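Local coordinates for protein putative glycosyltransferase (GalT1) (Streptococcus parasanguinis FW213, PDB 5HEA) that probably transfers a sugar from a nucleotide-activated donor to an acceptor through a GT-A-type glycosyltransferase domain, at residues A[22-35]-A[91-103]. Residues are numbered along the deposited sequence; the frame is centred on the assembly and turned at random.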
loop_
_atom_site.group_PDB
_atom_site.type_symbol
_atom_site.label_atom_id
_atom_site.label_comp_id
_atom_site.label_asym_id
_atom_site.label_seq_id
_atom_site.Cartn_x
_atom_site.Cartn_y
_atom_site.Cartn_z
ATOM N N ARG A 22 28.958 -8.096 26.029
ATOM C CA ARG A 22 30.306 -8.524 25.680
ATOM C C ARG A 22 31.006 -7.469 24.809
ATOM O O ARG A 22 32.163 -7.115 25.059
ATOM C CB ARG A 22 30.275 -9.879 24.971
ATOM C CG ARG A 22 31.655 -10.445 24.675
ATOM C CD ARG A 22 31.538 -11.750 23.917
ATOM N NE ARG A 22 30.851 -11.565 22.639
ATOM C CZ ARG A 22 30.402 -12.562 21.888
ATOM N NH1 ARG A 22 30.555 -13.821 22.284
ATOM N NH2 ARG A 22 29.803 -12.307 20.741
ATOM N N CYS A 23 30.293 -6.943 23.818
ATOM C CA CYS A 23 30.856 -5.897 22.963
ATOM C C CYS A 23 31.265 -4.677 23.785
ATOM O O CYS A 23 32.422 -4.250 23.756
ATOM C CB CYS A 23 29.857 -5.490 21.878
ATOM S SG CYS A 23 30.440 -4.110 20.840
ATOM N N LEU A 24 30.316 -4.134 24.543
ATOM C CA LEU A 24 30.553 -2.920 25.308
ATOM C C LEU A 24 31.628 -3.087 26.401
ATOM O O LEU A 24 32.419 -2.173 26.626
ATOM C CB LEU A 24 29.239 -2.389 25.891
ATOM C CG LEU A 24 28.198 -1.950 24.841
ATOM C CD1 LEU A 24 26.944 -1.396 25.498
ATOM C CD2 LEU A 24 28.781 -0.935 23.872
ATOM N N ASP A 25 31.645 -4.233 27.084
ATOM C CA ASP A 25 32.687 -4.511 28.080
ATOM C C ASP A 25 34.074 -4.448 27.422
ATOM O O ASP A 25 35.006 -3.854 27.970
ATOM C CB ASP A 25 32.490 -5.889 28.759
ATOM C CG ASP A 25 31.275 -5.936 29.711
ATOM O OD1 ASP A 25 30.787 -4.873 30.164
ATOM O OD2 ASP A 25 30.814 -7.063 30.016
ATOM N N SER A 26 34.209 -5.046 26.239
ATOM C CA SER A 26 35.507 -5.050 25.548
ATOM C C SER A 26 35.954 -3.646 25.107
ATOM O O SER A 26 37.151 -3.359 25.074
ATOM C CB SER A 26 35.517 -6.034 24.371
ATOM O OG SER A 26 34.848 -5.497 23.246
ATOM N N LEU A 27 35.002 -2.764 24.806
ATOM C CA LEU A 27 35.330 -1.387 24.420
ATOM C C LEU A 27 35.722 -0.486 25.591
ATOM O O LEU A 27 36.669 0.297 25.497
ATOM C CB LEU A 27 34.161 -0.732 23.664
ATOM C CG LEU A 27 33.792 -1.329 22.307
ATOM C CD1 LEU A 27 32.554 -0.623 21.715
ATOM C CD2 LEU A 27 34.962 -1.206 21.370
ATOM N N LEU A 28 34.977 -0.569 26.685
ATOM C CA LEU A 28 35.303 0.218 27.869
ATOM C C LEU A 28 36.664 -0.157 28.473
ATOM O O LEU A 28 37.281 0.656 29.158
ATOM C CB LEU A 28 34.194 0.096 28.909
ATOM C CG LEU A 28 32.861 0.714 28.478
ATOM C CD1 LEU A 28 31.814 0.586 29.587
ATOM C CD2 LEU A 28 33.058 2.173 28.080
ATOM N N ARG A 29 37.133 -1.376 28.203
ATOM C CA ARG A 29 38.465 -1.806 28.634
ATOM C C ARG A 29 39.603 -1.376 27.703
ATOM O O ARG A 29 40.710 -1.903 27.813
ATOM C CB ARG A 29 38.521 -3.330 28.770
ATOM C CG ARG A 29 37.737 -3.891 29.949
ATOM C CD ARG A 29 38.013 -5.377 30.111
ATOM N NE ARG A 29 37.854 -6.113 28.855
ATOM C CZ ARG A 29 36.844 -6.942 28.590
ATOM N NH1 ARG A 29 35.898 -7.154 29.500
ATOM N NH2 ARG A 29 36.783 -7.568 27.421
ATOM N N GLN A 30 39.349 -0.443 26.789
ATOM C CA GLN A 30 40.392 -0.026 25.849
ATOM C C GLN A 30 41.528 0.701 26.555
ATOM O O GLN A 30 41.288 1.561 27.402
ATOM C CB GLN A 30 39.826 0.862 24.736
ATOM C CG GLN A 30 39.074 0.096 23.681
ATOM C CD GLN A 30 39.899 -1.034 23.107
ATOM O OE1 GLN A 30 40.913 -0.802 22.435
ATOM N NE2 GLN A 30 39.483 -2.268 23.376
ATOM N N THR A 31 42.762 0.358 26.190
ATOM C CA THR A 31 43.943 1.050 26.704
ATOM C C THR A 31 44.007 2.491 26.198
ATOM O O THR A 31 44.579 3.364 26.856
ATOM C CB THR A 31 45.248 0.307 26.327
ATOM O OG1 THR A 31 45.356 0.215 24.905
ATOM C CG2 THR A 31 45.241 -1.092 26.894
ATOM N N TYR A 32 43.437 2.734 25.018
ATOM C CA TYR A 32 43.286 4.093 24.512
ATOM C C TYR A 32 42.028 4.682 25.131
ATOM O O TYR A 32 40.919 4.214 24.873
ATOM C CB TYR A 32 43.176 4.100 22.987
ATOM C CG TYR A 32 43.294 5.478 22.363
ATOM C CD1 TYR A 32 42.191 6.316 22.269
ATOM C CD2 TYR A 32 44.511 5.938 21.875
ATOM C CE1 TYR A 32 42.292 7.571 21.699
ATOM C CE2 TYR A 32 44.625 7.193 21.304
ATOM C CZ TYR A 32 43.509 7.999 21.214
ATOM O OH TYR A 32 43.610 9.238 20.648
ATOM N N LYS A 33 42.199 5.712 25.946
ATOM C CA LYS A 33 41.115 6.178 26.806
ATOM C C LYS A 33 40.219 7.236 26.164
ATOM O O LYS A 33 39.034 7.329 26.487
ATOM C CB LYS A 33 41.684 6.725 28.120
ATOM C CG LYS A 33 42.543 5.731 28.894
ATOM C CD LYS A 33 41.707 4.579 29.390
ATOM C CE LYS A 33 42.555 3.556 30.121
ATOM N NZ LYS A 33 41.701 2.497 30.740
ATOM N N ASN A 34 40.782 8.037 25.268
ATOM C CA ASN A 34 40.053 9.192 24.761
ATOM C C ASN A 34 39.124 8.868 23.586
ATOM O O ASN A 34 39.405 9.207 22.437
ATOM C CB ASN A 34 41.009 10.331 24.397
ATOM C CG ASN A 34 40.280 11.640 24.175
ATOM O OD1 ASN A 34 39.098 11.760 24.502
ATOM N ND2 ASN A 34 40.971 12.624 23.613
ATOM N N PHE A 35 38.019 8.201 23.888
ATOM C CA PHE A 35 37.050 7.873 22.859
ATOM C C PHE A 35 35.644 8.256 23.291
ATOM O O PHE A 35 35.389 8.507 24.468
ATOM C CB PHE A 35 37.093 6.380 22.507
ATOM C CG PHE A 35 36.875 5.468 23.689
ATOM C CD1 PHE A 35 35.603 5.249 24.197
ATOM C CD2 PHE A 35 37.943 4.836 24.291
ATOM C CE1 PHE A 35 35.406 4.421 25.285
ATOM C CE2 PHE A 35 37.760 4.002 25.374
ATOM C CZ PHE A 35 36.490 3.788 25.873
ATOM N N VAL A 91 32.354 -0.469 15.092
ATOM C CA VAL A 91 32.393 -1.773 15.759
ATOM C C VAL A 91 30.977 -2.351 15.700
ATOM O O VAL A 91 30.015 -1.669 16.048
ATOM C CB VAL A 91 32.835 -1.660 17.241
ATOM C CG1 VAL A 91 32.666 -3.003 17.960
ATOM C CG2 VAL A 91 34.276 -1.206 17.341
ATOM N N ASP A 92 30.835 -3.584 15.230
ATOM C CA ASP A 92 29.528 -4.236 15.224
ATOM C C ASP A 92 29.215 -4.786 16.609
ATOM O O ASP A 92 30.088 -5.309 17.282
ATOM C CB ASP A 92 29.462 -5.345 14.182
ATOM C CG ASP A 92 29.378 -4.798 12.768
ATOM O OD1 ASP A 92 29.021 -3.597 12.603
ATOM O OD2 ASP A 92 29.666 -5.564 11.825
ATOM N N SER A 93 27.960 -4.668 17.024
ATOM C CA SER A 93 27.613 -4.961 18.412
ATOM C C SER A 93 27.549 -6.470 18.705
ATOM O O SER A 93 27.420 -6.867 19.863
ATOM C CB SER A 93 26.324 -4.227 18.799
ATOM O OG SER A 93 25.354 -4.329 17.777
ATOM N N ASP A 94 27.658 -7.287 17.650
ATOM C CA ASP A 94 27.799 -8.751 17.738
ATOM C C ASP A 94 29.217 -9.203 18.077
ATOM O O ASP A 94 29.445 -10.374 18.404
ATOM C CB ASP A 94 27.527 -9.372 16.370
ATOM C CG ASP A 94 26.079 -9.398 16.023
ATOM O OD1 ASP A 94 25.258 -9.487 16.952
ATOM O OD2 ASP A 94 25.761 -9.344 14.820
ATOM N N ASP A 95 30.168 -8.286 17.953
ATOM C CA ASP A 95 31.593 -8.611 17.990
ATOM C C ASP A 95 32.283 -8.084 19.242
ATOM O O ASP A 95 31.640 -7.468 20.087
ATOM C CB ASP A 95 32.272 -8.037 16.741
ATOM C CG ASP A 95 31.677 -8.587 15.451
ATOM O OD1 ASP A 95 31.213 -9.753 15.465
ATOM O OD2 ASP A 95 31.679 -7.862 14.423
ATOM N N PHE A 96 33.588 -8.341 19.367
ATOM C CA PHE A 96 34.368 -7.820 20.488
ATOM C C PHE A 96 35.842 -7.710 20.124
ATOM O O PHE A 96 36.280 -8.243 19.103
ATOM C CB PHE A 96 34.164 -8.654 21.764
ATOM C CG PHE A 96 34.491 -10.113 21.595
ATOM C CD1 PHE A 96 33.583 -10.972 20.987
ATOM C CD2 PHE A 96 35.702 -10.626 22.046
ATOM C CE1 PHE A 96 33.875 -12.311 20.827
ATOM C CE2 PHE A 96 36.007 -11.978 21.900
ATOM C CZ PHE A 96 35.094 -12.824 21.289
ATOM N N VAL A 97 36.604 -6.996 20.946
ATOM C CA VAL A 97 37.982 -6.669 20.601
ATOM C C VAL A 97 38.957 -6.855 21.764
ATOM O O VAL A 97 38.556 -6.907 22.933
ATOM C CB VAL A 97 38.094 -5.203 20.095
ATOM C CG1 VAL A 97 37.262 -4.995 18.838
ATOM C CG2 VAL A 97 37.631 -4.240 21.177
ATOM N N GLU A 98 40.246 -6.936 21.427
ATOM C CA GLU A 98 41.319 -6.947 22.416
ATOM C C GLU A 98 41.374 -5.596 23.104
ATOM O O GLU A 98 40.884 -4.614 22.564
ATOM C CB GLU A 98 42.669 -7.198 21.737
ATOM C CG GLU A 98 42.837 -8.583 21.162
ATOM C CD GLU A 98 43.089 -9.620 22.233
ATOM O OE1 GLU A 98 43.340 -9.228 23.393
ATOM O OE2 GLU A 98 43.033 -10.826 21.914
ATOM N N GLU A 99 41.989 -5.538 24.284
ATOM C CA GLU A 99 42.064 -4.285 25.036
ATOM C C GLU A 99 42.999 -3.257 24.399
ATOM O O GLU A 99 42.898 -2.059 24.693
ATOM C CB GLU A 99 42.490 -4.546 26.483
ATOM C CG GLU A 99 43.973 -4.814 26.635
ATOM C CD GLU A 99 44.376 -5.061 28.077
ATOM O OE1 GLU A 99 43.505 -5.492 28.865
ATOM O OE2 GLU A 99 45.557 -4.819 28.415
ATOM N N PHE A 100 43.902 -3.724 23.533
ATOM C CA PHE A 100 44.862 -2.846 22.850
ATOM C C PHE A 100 44.460 -2.518 21.408
ATOM O O PHE A 100 45.237 -1.940 20.645
ATOM C CB PHE A 100 46.259 -3.477 22.867
ATOM C CG PHE A 100 46.287 -4.898 22.387
ATOM C CD1 PHE A 100 46.196 -5.196 21.035
ATOM C CD2 PHE A 100 46.415 -5.943 23.291
ATOM C CE1 PHE A 100 46.226 -6.508 20.590
ATOM C CE2 PHE A 100 46.442 -7.262 22.849
ATOM C CZ PHE A 100 46.348 -7.540 21.497
ATOM N N TYR A 101 43.243 -2.895 21.042
ATOM C CA TYR A 101 42.728 -2.709 19.680
ATOM C C TYR A 101 42.847 -1.279 19.156
ATOM O O TYR A 101 43.475 -1.026 18.121
ATOM C CB TYR A 101 41.259 -3.145 19.649
ATOM C CG TYR A 101 40.518 -2.861 18.358
ATOM C CD1 TYR A 101 40.757 -3.622 17.222
ATOM C CD2 TYR A 101 39.539 -1.877 18.298
ATOM C CE1 TYR A 101 40.063 -3.394 16.045
ATOM C CE2 TYR A 101 38.835 -1.634 17.122
ATOM C CZ TYR A 101 39.108 -2.402 16.004
ATOM O OH TYR A 101 38.434 -2.191 14.837
ATOM N N LEU A 102 42.241 -0.348 19.878
ATOM C CA LEU A 102 42.196 1.049 19.466
ATOM C C LEU A 102 43.590 1.680 19.451
ATOM O O LEU A 102 43.965 2.391 18.505
ATOM C CB LEU A 102 41.297 1.820 20.429
ATOM C CG LEU A 102 40.318 2.852 19.878
ATOM C CD1 LEU A 102 39.681 2.374 18.574
ATOM C CD2 LEU A 102 39.255 3.129 20.935
ATOM N N GLU A 103 44.337 1.439 20.520
ATOM C CA GLU A 103 45.699 1.948 20.651
ATOM C C GLU A 103 46.585 1.554 19.459
ATOM O O GLU A 103 47.286 2.392 18.893
ATOM C CB GLU A 103 46.317 1.456 21.970
ATOM C CG GLU A 103 47.703 2.020 22.253
ATOM C CD GLU A 103 48.343 1.419 23.498
ATOM O OE1 GLU A 103 47.735 0.521 24.129
ATOM O OE2 GLU A 103 49.464 1.847 23.843
HETATM O O HOH W 1 29.854 -9.170 21.362
HETATM O O HOH W 2 38.800 -5.352 25.371
HETATM O O HOH W 3 43.252 0.575 23.042
#
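The side-chain amide of Q30 joins the loop after helix 20-28 to the backbone leading into helix 101-110. Its NE2 donates to E98 O (2.9 Å) almost straight, at 174°, while L102 N donates to its OE1 (2.9 Å). A bend at chi2 (-53°) folds the chain back, letting NE2 also reach S26 O in the last turn of helix 20-28; both acceptor oxygens lie in the amide plane, which holds the group's rotation. V97 CG2 lies 3.5 Å from NE2, the two side chains crossing at about a right angle. Alongside, T31 N donates to E99 O and T31 OG1 to E103 OE1, which it meets on the anti side, out of the carboxylate plane; R107 holds the other oxygen of E103. A water links Q30 OE1, T31 OG1, Y32 N and E103 N.

Toward the helix start, V97 N donates to S26 OG (3.3 Å), which itself donates to C23 O. R22 lays CD over one face of the F96 ring, 4.1 Å from its centroid, and bonds weakly to D94 O; E126 pairs with its guanidinium. On the sheet side, L27 CD2 meets V91 CG2 and V97 CG2 beside strands 7-13 and 35-41 of the GT-A-type domain. Apolar packing is thus joined by side-chain-to-backbone bonds that satisfy both ends of the buried Q30 amide and tie helix 20-28 to the chain beyond strand 87-90.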